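Local atomic coordinates of beta-lactamase (Klebsiella pneumoniae, PDB entry 6M5H), a protein that probably hydrolyses beta-lactam antibiotics to substituted beta-amino acids, as other class C serine beta-lactamases do, and so confers antibiotic resistance. Residues L123-P128 against R154-I159; I47-L52 against V61-L66. The protein carries 1 engineered substitution. All coordinates share one frame; numbering follows the deposited sequence.

Contact 1: L123-P128 against R154-I159; sequences LQLFMP and RVFSNI. Engineered in segment 154-159: Phe156 (natural residue Tyr).
Phe156-Ser157-Asn158 occupies the place of the Tyr-x-Asn motif of class C beta-lactamases, with an engineered phenylalanine for the natural tyrosine, and the loop Leu123-Pro128 lies against it. Asn158 N donates to Leu125 O (2.8 Å), while Ser157 OG donates to Gln124 O at 2.7 Å from 40° above that carbonyl's plane. Serine suits this position because it caps helix 158-171: its hydroxyl, anti to its own N (chi1 179°), gives its proton to the loop and still accepts from Gly160 N. Asparagine suits its place because its amide both accepts and donates: OD1 takes a hydrogen bond from Lys74, the lysine of what is probably the SxxK motif, while ND2 gives one to a water at 3.0 Å, and Met127 N donates to that same water at 2.9 Å. Beta-branched Ile159 packs against the loop with separate branches: CG2 packs on Leu123 CD1 (4.0 Å) and faces Met127 CE, whereas CD1 reaches Gln124 CG and, at 4.0 Å, Pro128 CD. Leu125 CD1 comes obliquely to the Phe156 ring, 3.6 Å from its CD2. A second water donates to both Leu123 O and Val155 O, linking the loop to the residue just ahead of Phe156, whose ring also meets His119.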
ATOM      1  N   LEU A 123     -13.795   5.084  11.566  1.00  9.62           N
ATOM      2  CA  LEU A 123     -13.569   6.333  10.858  1.00  8.90           C
ATOM      3  C   LEU A 123     -13.860   6.146   9.373  1.00  9.57           C
ATOM      4  O   LEU A 123     -13.586   5.090   8.795  1.00  9.48           O
ATOM      5  CB  LEU A 123     -12.133   6.801  11.047  1.00 10.06           C
ATOM      6  CG  LEU A 123     -11.810   7.429  12.384  1.00  9.50           C
ATOM      7  CD1 LEU A 123     -10.316   7.422  12.663  1.00 10.63           C
ATOM      8  CD2 LEU A 123     -12.357   8.862  12.421  1.00 10.31           C
ATOM      9  N   GLN A 124     -14.408   7.194   8.755  1.00 10.10           N
ATOM     10  CA  GLN A 124     -14.832   7.157   7.369  1.00 10.94           C
ATOM     11  C   GLN A 124     -13.624   7.136   6.436  1.00  9.39           C
ATOM     12  O   GLN A 124     -12.470   7.350   6.845  1.00 10.17           O
ATOM     13  CB  GLN A 124     -15.731   8.369   7.074  1.00 11.15           C
ATOM     14  CG  GLN A 124     -14.983   9.708   7.151  1.00 12.19           C
ATOM     15  CD  GLN A 124     -15.879  10.933   7.105  1.00 16.99           C
ATOM     16  OE1 GLN A 124     -15.580  11.915   6.429  1.00 21.37           O
ATOM     17  NE2 GLN A 124     -16.974  10.883   7.847  1.00 15.66           N
ATOM     18  N   LEU A 125     -13.914   6.958   5.155  1.00  9.37           N
ATOM     19  CA  LEU A 125     -12.845   6.792   4.181  1.00  9.37           C
ATOM     20  C   LEU A 125     -12.034   8.064   4.012  1.00  9.87           C
ATOM     21  O   LEU A 125     -10.801   8.037   4.095  1.00 10.89           O
ATOM     22  CB  LEU A 125     -13.472   6.382   2.848  1.00 11.25           C
ATOM     23  CG  LEU A 125     -12.520   6.314   1.664  1.00 10.34           C
ATOM     24  CD1 LEU A 125     -11.346   5.404   1.950  1.00 11.60           C
ATOM     25  CD2 LEU A 125     -13.302   5.808   0.463  1.00 13.43           C
ATOM     26  N   PHE A 126     -12.694   9.194   3.776  1.00  9.72           N
ATOM     27  CA  PHE A 126     -12.004  10.418   3.376  1.00 11.53           C
ATOM     28  C   PHE A 126     -11.937  11.453   4.491  1.00 11.69           C
ATOM     29  O   PHE A 126     -12.921  11.697   5.193  1.00 12.12           O
ATOM     30  CB  PHE A 126     -12.698  11.062   2.179  1.00 12.43           C
ATOM     31  CG  PHE A 126     -12.547  10.293   0.923  1.00 13.50           C
ATOM     32  CD1 PHE A 126     -11.291  10.086   0.376  1.00 14.16           C
ATOM     33  CD2 PHE A 126     -13.636   9.724   0.316  1.00 14.33           C
ATOM     34  CE1 PHE A 126     -11.137   9.353  -0.776  1.00 15.79           C
ATOM     35  CE2 PHE A 126     -13.493   8.977  -0.839  1.00 15.81           C
ATOM     36  CZ  PHE A 126     -12.249   8.794  -1.385  1.00 16.52           C
ATOM     37  N   MET A 127     -10.774  12.070   4.634  1.00 11.56           N
ATOM     38  CA  MET A 127     -10.632  13.241   5.480  1.00 12.17           C
ATOM     39  C   MET A 127     -11.583  14.332   4.980  1.00 13.27           C
ATOM     40  O   MET A 127     -11.617  14.612   3.773  1.00 14.87           O
ATOM     41  CB  MET A 127      -9.194  13.748   5.382  1.00 14.42           C
ATOM     42  CG  MET A 127      -8.869  14.874   6.344  1.00 16.69           C
ATOM     43  SD  MET A 127      -8.787  14.337   8.068  1.00 15.37           S
ATOM     44  CE  MET A 127      -7.317  13.313   8.089  1.00 15.10           C
ATOM     45  N   PRO A 128     -12.392  14.932   5.842  1.00 14.89           N
ATOM     46  CA  PRO A 128     -13.200  16.079   5.411  1.00 16.00           C
ATOM     47  C   PRO A 128     -12.317  17.150   4.778  1.00 14.20           C
ATOM     48  O   PRO A 128     -11.256  17.487   5.287  1.00 15.41           O
ATOM     49  CB  PRO A 128     -13.840  16.558   6.717  1.00 17.69           C
ATOM     50  CG  PRO A 128     -13.900  15.287   7.574  1.00 16.98           C
ATOM     51  CD  PRO A 128     -12.627  14.542   7.244  1.00 14.47           C
ATOM     52  N   ARG A 154     -15.361  -3.308   9.501  1.00  9.60           N
ATOM     53  CA  ARG A 154     -14.243  -2.809   8.727  1.00  9.84           C
ATOM     54  C   ARG A 154     -14.762  -1.736   7.778  1.00  8.54           C
ATOM     55  O   ARG A 154     -15.700  -1.971   7.000  1.00 10.25           O
ATOM     56  CB  ARG A 154     -13.611  -3.955   7.971  1.00  9.58           C
ATOM     57  CG  ARG A 154     -12.471  -3.510   7.094  1.00  9.93           C
ATOM     58  CD  ARG A 154     -11.937  -4.664   6.262  1.00  9.73           C
ATOM     59  NE  ARG A 154     -10.758  -4.296   5.467  1.00 10.25           N
ATOM     60  CZ  ARG A 154     -10.807  -3.643   4.311  1.00  9.89           C
ATOM     61  NH1 ARG A 154     -11.965  -3.291   3.751  1.00 11.68           N
ATOM     62  NH2 ARG A 154      -9.664  -3.383   3.677  1.00 11.14           N
ATOM     63  N   VAL A 155     -14.140  -0.571   7.848  1.00  8.76           N
ATOM     64  CA  VAL A 155     -14.385   0.557   6.963  1.00  9.50           C
ATOM     65  C   VAL A 155     -13.010   1.059   6.549  1.00  7.97           C
ATOM     66  O   VAL A 155     -12.285   1.631   7.369  1.00  9.03           O
ATOM     67  CB  VAL A 155     -15.178   1.675   7.668  1.00  9.06           C
ATOM     68  CG1 VAL A 155     -15.273   2.900   6.753  1.00 11.50           C
ATOM     69  CG2 VAL A 155     -16.564   1.169   8.110  1.00 11.46           C
ATOM     70  N   PHE A 156     -12.622   0.799   5.311  1.00  8.07           N
ATOM     71  CA  PHE A 156     -11.316   1.242   4.843  1.00  8.62           C
ATOM     72  C   PHE A 156     -11.224   2.760   5.034  1.00  9.07           C
ATOM     73  O   PHE A 156     -12.151   3.493   4.684  1.00  9.01           O
ATOM     74  CB  PHE A 156     -11.220   0.889   3.359  1.00  9.10           C
ATOM     75  CG  PHE A 156      -9.891   1.173   2.745  1.00  8.61           C
ATOM     76  CD1 PHE A 156      -8.788   0.403   3.060  1.00  9.43           C
ATOM     77  CD2 PHE A 156      -9.750   2.212   1.861  1.00 11.09           C
ATOM     78  CE1 PHE A 156      -7.559   0.657   2.466  1.00  9.92           C
ATOM     79  CE2 PHE A 156      -8.541   2.467   1.246  1.00 11.30           C
ATOM     80  CZ  PHE A 156      -7.449   1.698   1.578  1.00 11.04           C
ATOM     81  N   SER A 157     -10.131   3.250   5.629  1.00  8.48           N
ATOM     82  CA  SER A 157     -10.104   4.640   6.083  1.00  8.17           C
ATOM     83  C   SER A 157      -8.765   5.331   5.875  1.00  8.32           C
ATOM     84  O   SER A 157      -7.737   4.896   6.408  1.00  8.91           O
ATOM     85  CB  SER A 157     -10.491   4.711   7.561  1.00  8.30           C
ATOM     86  OG  SER A 157     -10.437   6.047   8.017  1.00  8.79           O
ATOM     87  N   ASN A 158      -8.785   6.465   5.164  1.00  9.09           N
ATOM     88  CA  ASN A 158      -7.593   7.296   5.124  1.00  8.88           C
ATOM     89  C   ASN A 158      -7.321   7.953   6.464  1.00  8.96           C
ATOM     90  O   ASN A 158      -6.159   8.156   6.842  1.00  8.97           O
ATOM     91  CB  ASN A 158      -7.736   8.388   4.075  1.00  8.99           C
ATOM     92  CG  ASN A 158      -7.664   7.863   2.691  1.00  9.62           C
ATOM     93  OD1 ASN A 158      -7.301   6.708   2.471  1.00 10.26           O
ATOM     94  ND2 ASN A 158      -7.961   8.713   1.726  1.00 12.60           N
ATOM     95  N   ILE A 159      -8.379   8.311   7.188  1.00  9.00           N
ATOM     96  CA  ILE A 159      -8.205   8.993   8.467  1.00  9.31           C
ATOM     97  C   ILE A 159      -7.547   8.058   9.467  1.00  8.03           C
ATOM     98  O   ILE A 159      -6.596   8.426  10.157  1.00  8.63           O
ATOM     99  CB  ILE A 159      -9.542   9.540   9.015  1.00  9.89           C
ATOM    100  CG1 ILE A 159     -10.272  10.371   7.962  1.00 10.31           C
ATOM    101  CG2 ILE A 159      -9.243  10.407  10.229  1.00 10.23           C
ATOM    102  CD1 ILE A 159     -11.657  10.861   8.425  1.00 11.94           C
TER
HETATM  103  O   HOH W   1     -12.547   2.732   9.835  1.00  9.37           O
HETATM  104  O   HOH W   2      -8.628  11.485   2.704  1.00 12.80           O

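Contact 2: I47-L52 against V61-L66; sequences IYNYGL and VTENTL
Residues Ile47-Leu52, which begin as a strand at one outer edge of the antiparallel sheet, run roughly antiparallel (151°) to Val61-Glu63, joined by a nearly straight backbone bond from Val61 N to Gly51 O, 3.0 Å. Gly51 is where the chain turns its corner, and its positive phi is readily adopted by a residue without a side chain. After Val61 the chain folds into a type I beta turn, Thr62 to Thr65, in which both threonines act as acceptors: Thr62 OG1 takes Asn64 N in an ST turn, and Thr65 OG1 takes Thr62 N at 2.8 Å. Val61 points its side chain at the segment Ile47-Leu52, touching it with both methyls. CG1, anti to the backbone N (chi1 177°), lies 3.8 Å from Asn49 CB, and CG2 rests 3.3 Å from Tyr50 O. Asn49 offers both ends of its amide. ND2 makes a weak bond to Glu63 OE1, with the amide and carboxylate planes 47° apart, and OD1 pairs with Ser36 of the adjacent strand 34-41. One water donates to Gly51 O and Val61 O; another donates to Asn49 OD1 at 2.8 Å and to Thr62 O at 2.7 Å.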
ATOM      1  N   ILE A  47      11.761  -6.425 -14.932  1.00 10.66           N
ATOM      2  CA  ILE A  47      11.071  -5.141 -15.002  1.00 11.08           C
ATOM      3  C   ILE A  47      10.706  -4.873 -16.447  1.00 11.18           C
ATOM      4  O   ILE A  47      11.593  -4.871 -17.311  1.00 11.69           O
ATOM      5  CB  ILE A  47      11.945  -3.964 -14.506  1.00 12.50           C
ATOM      6  CG1 ILE A  47      12.666  -4.217 -13.170  1.00 16.28           C
ATOM      7  CG2 ILE A  47      11.135  -2.660 -14.551  1.00 13.78           C
ATOM      8  CD1 ILE A  47      11.775  -4.419 -12.011  1.00 14.98           C
ATOM      9  N   TYR A  48       9.446  -4.612 -16.718  1.00 10.10           N
ATOM     10  CA  TYR A  48       8.958  -4.343 -18.066  1.00 10.88           C
ATOM     11  C   TYR A  48       8.275  -2.982 -18.083  1.00  9.87           C
ATOM     12  O   TYR A  48       7.353  -2.728 -17.291  1.00 11.19           O
ATOM     13  CB  TYR A  48       7.984  -5.450 -18.492  1.00 11.89           C
ATOM     14  CG  TYR A  48       8.626  -6.815 -18.391  1.00 12.33           C
ATOM     15  CD1 TYR A  48       9.607  -7.206 -19.287  1.00 13.29           C
ATOM     16  CD2 TYR A  48       8.303  -7.678 -17.382  1.00 12.66           C
ATOM     17  CE1 TYR A  48      10.222  -8.455 -19.178  1.00 14.02           C
ATOM     18  CE2 TYR A  48       8.906  -8.928 -17.273  1.00 12.44           C
ATOM     19  CZ  TYR A  48       9.864  -9.291 -18.168  1.00 12.53           C
ATOM     20  OH  TYR A  48      10.467 -10.550 -18.058  1.00 14.11           O
ATOM     21  N   ASN A  49       8.740  -2.112 -18.977  1.00 10.00           N
ATOM     22  CA  ASN A  49       8.221  -0.767 -19.098  1.00 10.16           C
ATOM     23  C   ASN A  49       7.470  -0.610 -20.401  1.00 10.48           C
ATOM     24  O   ASN A  49       7.908  -1.138 -21.437  1.00 11.68           O
ATOM     25  CB  ASN A  49       9.356   0.235 -19.014  1.00 11.81           C
ATOM     26  CG  ASN A  49      10.087   0.131 -17.696  1.00 11.27           C
ATOM     27  OD1 ASN A  49       9.468  -0.023 -16.642  1.00 11.00           O
ATOM     28  ND2 ASN A  49      11.410   0.177 -17.742  1.00 12.62           N
ATOM     29  N   TYR A  50       6.381   0.140 -20.367  1.00 10.26           N
ATOM     30  CA  TYR A  50       5.470   0.247 -21.500  1.00 11.35           C
ATOM     31  C   TYR A  50       5.046   1.691 -21.661  1.00 10.56           C
ATOM     32  O   TYR A  50       4.604   2.332 -20.699  1.00 11.26           O
ATOM     33  CB  TYR A  50       4.194  -0.574 -21.294  1.00 11.86           C
ATOM     34  CG  TYR A  50       4.432  -2.026 -21.117  1.00 10.92           C
ATOM     35  CD1 TYR A  50       4.730  -2.557 -19.871  1.00 11.72           C
ATOM     36  CD2 TYR A  50       4.382  -2.890 -22.210  1.00 12.11           C
ATOM     37  CE1 TYR A  50       4.966  -3.886 -19.715  1.00 12.52           C
ATOM     38  CE2 TYR A  50       4.629  -4.223 -22.063  1.00 12.99           C
ATOM     39  CZ  TYR A  50       4.930  -4.716 -20.806  1.00 12.52           C
ATOM     40  OH  TYR A  50       5.172  -6.050 -20.607  1.00 13.60           O
ATOM     41  N   GLY A  51       5.135   2.211 -22.887  1.00 12.44           N
ATOM     42  CA  GLY A  51       4.438   3.447 -23.191  1.00 12.29           C
ATOM     43  C   GLY A  51       5.072   4.668 -22.560  1.00 11.87           C
ATOM     44  O   GLY A  51       6.292   4.759 -22.421  1.00 12.11           O
ATOM     45  N   LEU A  52       4.215   5.615 -22.191  1.00 11.99           N
ATOM     46  CA  LEU A  52       4.613   6.992 -21.899  1.00 12.79           C
ATOM     47  C   LEU A  52       4.312   7.380 -20.455  1.00 11.55           C
ATOM     48  O   LEU A  52       3.197   7.174 -19.962  1.00 12.06           O
ATOM     49  CB  LEU A  52       3.877   7.998 -22.800  1.00 13.59           C
ATOM     50  CG  LEU A  52       4.108   7.800 -24.296  1.00 14.95           C
ATOM     51  CD1 LEU A  52       3.258   8.785 -25.048  1.00 19.39           C
ATOM     52  CD2 LEU A  52       5.569   7.934 -24.642  1.00 17.60           C
ATOM     53  N   VAL A  61       8.189   5.689 -20.305  1.00 13.15           N
ATOM     54  CA  VAL A  61       8.421   5.028 -19.024  1.00 12.86           C
ATOM     55  C   VAL A  61       9.793   4.382 -19.093  1.00 12.63           C
ATOM     56  O   VAL A  61      10.123   3.707 -20.079  1.00 13.10           O
ATOM     57  CB  VAL A  61       7.342   3.965 -18.758  1.00 11.12           C
ATOM     58  CG1 VAL A  61       7.622   3.231 -17.461  1.00 11.64           C
ATOM     59  CG2 VAL A  61       5.968   4.613 -18.691  1.00 11.33           C
ATOM     60  N   THR A  62      10.615   4.605 -18.074  1.00 12.00           N
ATOM     61  CA  THR A  62      11.948   4.032 -17.947  1.00 13.00           C
ATOM     62  C   THR A  62      12.061   3.370 -16.579  1.00 12.11           C
ATOM     63  O   THR A  62      11.134   3.439 -15.753  1.00 11.00           O
ATOM     64  CB  THR A  62      13.069   5.086 -18.046  1.00 13.42           C
ATOM     65  OG1 THR A  62      13.148   5.812 -16.814  1.00 13.36           O
ATOM     66  CG2 THR A  62      12.851   6.059 -19.182  1.00 14.72           C
ATOM     67  N   GLU A  63      13.236   2.806 -16.303  1.00 12.35           N
ATOM     68  CA  GLU A  63      13.499   2.199 -15.009  1.00 12.97           C
ATOM     69  C   GLU A  63      13.375   3.210 -13.880  1.00 12.19           C
ATOM     70  O   GLU A  63      13.151   2.815 -12.734  1.00 12.03           O
ATOM     71  CB  GLU A  63      14.913   1.620 -15.017  1.00 15.98           C
ATOM     72  CG  GLU A  63      15.092   0.446 -15.958  1.00 25.25           C
ATOM     73  CD  GLU A  63      13.960  -0.580 -15.874  1.00 22.30           C
ATOM     74  OE1 GLU A  63      13.702  -1.246 -16.872  1.00 25.12           O
ATOM     75  OE2 GLU A  63      13.377  -0.759 -14.787  1.00 29.28           O
ATOM     76  N   ASN A  64      13.503   4.499 -14.174  1.00 10.85           N
ATOM     77  CA  ASN A  64      13.445   5.535 -13.147  1.00 10.99           C
ATOM     78  C   ASN A  64      12.090   6.186 -12.996  1.00 10.84           C
ATOM     79  O   ASN A  64      11.956   7.068 -12.155  1.00 10.51           O
ATOM     80  CB  ASN A  64      14.496   6.615 -13.413  1.00 13.91           C
ATOM     81  CG  ASN A  64      15.879   6.081 -13.304  1.00 16.85           C
ATOM     82  OD1 ASN A  64      16.162   5.253 -12.450  1.00 18.25           O
ATOM     83  ND2 ASN A  64      16.769   6.569 -14.157  1.00 19.80           N
ATOM     84  N   THR A  65      11.091   5.801 -13.794  1.00 10.45           N
ATOM     85  CA  THR A  65       9.807   6.499 -13.733  1.00 10.34           C
ATOM     86  C   THR A  65       9.123   6.319 -12.384  1.00  9.71           C
ATOM     87  O   THR A  65       8.976   5.196 -11.900  1.00  9.79           O
ATOM     88  CB  THR A  65       8.878   6.022 -14.850  1.00 10.47           C
ATOM     89  OG1 THR A  65       9.528   6.242 -16.110  1.00 10.26           O
ATOM     90  CG2 THR A  65       7.543   6.758 -14.826  1.00 11.12           C
ATOM     91  N   LEU A  66       8.704   7.428 -11.804  1.00  9.41           N
ATOM     92  CA  LEU A  66       7.971   7.462 -10.549  1.00  8.89           C
ATOM     93  C   LEU A  66       6.484   7.532 -10.842  1.00  9.88           C
ATOM     94  O   LEU A  66       6.021   8.373 -11.636  1.00 10.07           O
ATOM     95  CB  LEU A  66       8.378   8.692  -9.734  1.00  9.29           C
ATOM     96  CG  LEU A  66       9.850   8.740  -9.307  1.00 10.22           C
ATOM     97  CD1 LEU A  66      10.269  10.136  -8.881  1.00 13.19           C
ATOM     98  CD2 LEU A  66      10.144   7.747  -8.232  1.00 10.79           C
TER
HETATM   99  O   HOH W   3      10.155   1.359 -14.279  1.00 10.91           O
HETATM  100  O   HOH W   4       8.405   2.725 -22.186  1.00 19.90           O

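How the contacts relate
Contact 2 is formed by residues that come earlier in the chain, all of them ahead of contact 1, and the two sit on opposite sides of the molecule's centre, 32 Å apart between centres and about 19 Å between nearest atoms, without touching. The antiparallel sheet relates them: strand 44-50 of contact 2 is outermost at one end of the strand order, and strand 153-154, which leads into the motif of contact 1, is outermost at the other. Contact 1 alone belongs to the active site. The side chain of Phe156 lies about 3 Å from that of Ser71, which binds AMP covalently in another structure of this enzyme, and Met127 is about 7 Å from Glu221, side chain to side chain. Contact 2 lies away from that site.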